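Local coordinates for protein YaeO (Vibrio cholerae serotype O1, PDB 6JIE) that probably inhibits Rho-dependent transcription termination by dissociating the Rho hexamer, and is a structural homologue of the RNA chaperone Hfq, at residues K21-S26 against L63-A68. Numbering follows the deposited sequence.
Sequences KLTMKS and LSSMEA
K21 and E67 exchange a pair of backbone hydrogen bonds, K21 N to E67 O and E67 N to K21 O, both 2.8 Å, where residues 21-24 of strand 19-24 pair with strand 63-68, the two central strands of a four-stranded antiparallel sheet. T23 N continues the ladder to S65 O. At the far end S64 N (2.7 Å) and S65 N (3.1 Å) converge on T23 O, so that two residues face one: a classic beta bulge, which shifts the register by one and brings M24 opposite L63.

Polar groups line the face of K21, T23, S65 and E67. A water bonds to K21 O, to T23 OG1 at 2.7 Å and to S65 OG. The S65 hydroxyl reaches it by sitting between its own backbone N and carbonyl carbon (chi1 62°). At the end remote from the bulge, the extended K21 and E67 chains cross obliquely, closing a long, weak salt bridge from NZ to OE1 (3.5 Å).

On the other face, L22 and M66 run alongside each other, L22 CD2 against M66 CG (3.7 Å). Past the bulge the M24 and L63 side chains diverge at their roots, yet M24 SD still reaches L63 CD2 (3.7 Å), a methyl that L22 CB also touches. Helix 9-15 covers L63 and M66; I47 and L49 pack on L22.

The contact thus pairs a buried apolar face with a hydrated, partly exposed one, where the weak ion pair probably adds little.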
loop_
_atom_site.group_PDB
_atom_site.type_symbol
_atom_site.label_atom_id
_atom_site.label_comp_id
_atom_site.label_asym_id
_atom_site.label_seq_id
_atom_site.Cartn_x
_atom_site.Cartn_y
_atom_site.Cartn_z
ATOM N N LYS A 21 -0.028 9.617 -1.180
ATOM C CA LYS A 21 -1.081 10.439 -1.759
ATOM C C LYS A 21 -0.408 11.500 -2.616
ATOM O O LYS A 21 0.392 12.305 -2.111
ATOM C CB LYS A 21 -1.938 11.075 -0.663
ATOM C CG LYS A 21 -2.908 12.151 -1.163
ATOM C CD LYS A 21 -3.523 12.868 0.039
ATOM C CE LYS A 21 -4.226 14.156 -0.336
ATOM N NZ LYS A 21 -4.533 14.960 0.895
ATOM N N LEU A 22 -0.745 11.522 -3.900
ATOM C CA LEU A 22 -0.170 12.484 -4.829
ATOM C C LEU A 22 -1.223 13.510 -5.199
ATOM O O LEU A 22 -2.351 13.151 -5.550
ATOM C CB LEU A 22 0.341 11.805 -6.097
ATOM C CG LEU A 22 1.323 10.659 -5.888
ATOM C CD1 LEU A 22 1.759 10.175 -7.254
ATOM C CD2 LEU A 22 2.506 11.114 -5.083
ATOM N N THR A 23 -0.864 14.780 -5.103
ATOM C CA THR A 23 -1.733 15.860 -5.544
ATOM C C THR A 23 -1.093 16.532 -6.750
ATOM O O THR A 23 0.075 16.923 -6.694
ATOM C CB THR A 23 -1.970 16.876 -4.422
ATOM O OG1 THR A 23 -2.432 16.206 -3.237
ATOM C CG2 THR A 23 -3.029 17.890 -4.850
ATOM N N MET A 24 -1.860 16.663 -7.829
ATOM C CA MET A 24 -1.366 17.263 -9.057
ATOM C C MET A 24 -1.607 18.763 -9.049
ATOM O O MET A 24 -2.379 19.292 -8.241
ATOM C CB MET A 24 -2.045 16.644 -10.286
ATOM C CG MET A 24 -2.095 15.109 -10.283
ATOM S SD MET A 24 -0.518 14.252 -10.076
ATOM C CE MET A 24 0.284 14.658 -11.627
ATOM N N LYS A 25 -0.932 19.453 -9.978
ATOM C CA LYS A 25 -1.103 20.895 -10.095
ATOM C C LYS A 25 -2.524 21.252 -10.488
ATOM O O LYS A 25 -2.974 22.365 -10.205
ATOM C CB LYS A 25 -0.093 21.462 -11.100
ATOM C CG LYS A 25 1.337 21.490 -10.530
ATOM C CD LYS A 25 2.392 22.039 -11.493
ATOM C CE LYS A 25 3.800 21.723 -10.957
ATOM N NZ LYS A 25 4.883 22.265 -11.826
ATOM N N SER A 26 -3.239 20.319 -11.114
ATOM C CA SER A 26 -4.657 20.493 -11.391
ATOM C C SER A 26 -5.489 20.500 -10.125
ATOM O O SER A 26 -6.614 21.011 -10.132
ATOM C CB SER A 26 -5.140 19.353 -12.275
ATOM O OG SER A 26 -5.181 18.162 -11.499
ATOM N N LEU A 63 3.381 17.217 -10.573
ATOM C CA LEU A 63 3.114 16.945 -9.165
ATOM C C LEU A 63 3.142 18.242 -8.369
ATOM O O LEU A 63 4.050 19.065 -8.536
ATOM C CB LEU A 63 4.137 15.970 -8.593
ATOM C CG LEU A 63 4.012 14.545 -9.106
ATOM C CD1 LEU A 63 5.267 13.799 -8.720
ATOM C CD2 LEU A 63 2.784 13.903 -8.501
ATOM N N SER A 64 2.145 18.423 -7.507
ATOM C CA SER A 64 2.148 19.510 -6.536
ATOM C C SER A 64 2.661 19.064 -5.175
ATOM O O SER A 64 3.412 19.797 -4.527
ATOM C CB SER A 64 0.742 20.098 -6.379
ATOM O OG SER A 64 0.745 21.164 -5.441
ATOM N N SER A 65 2.281 17.872 -4.725
ATOM C CA SER A 65 2.749 17.392 -3.432
ATOM C C SER A 65 2.675 15.874 -3.403
ATOM O O SER A 65 1.917 15.251 -4.155
ATOM C CB SER A 65 1.933 17.991 -2.277
ATOM O OG SER A 65 0.563 17.614 -2.354
ATOM N N MET A 66 3.505 15.287 -2.542
ATOM C CA MET A 66 3.471 13.858 -2.243
ATOM C C MET A 66 3.389 13.705 -0.732
ATOM O O MET A 66 4.209 14.276 -0.004
ATOM C CB MET A 66 4.715 13.129 -2.782
ATOM C CG MET A 66 4.846 11.697 -2.283
ATOM S SD MET A 66 6.184 10.836 -3.141
ATOM C CE MET A 66 7.586 11.723 -2.460
ATOM N N GLU A 67 2.394 12.957 -0.261
ATOM C CA GLU A 67 2.140 12.779 1.166
ATOM C C GLU A 67 2.286 11.307 1.531
ATOM O O GLU A 67 1.717 10.438 0.867
ATOM C CB GLU A 67 0.735 13.281 1.527
ATOM C CG GLU A 67 0.297 12.993 2.957
ATOM C CD GLU A 67 -1.043 13.605 3.284
ATOM O OE1 GLU A 67 -1.518 14.438 2.499
ATOM O OE2 GLU A 67 -1.615 13.276 4.336
ATOM N N ALA A 68 3.055 11.028 2.584
ATOM C CA ALA A 68 3.165 9.667 3.094
ATOM C C ALA A 68 1.842 9.185 3.677
ATOM O O ALA A 68 1.193 9.900 4.450
ATOM C CB ALA A 68 4.252 9.600 4.163
HETATM O O HOH W 1 -0.503 15.025 -1.802
#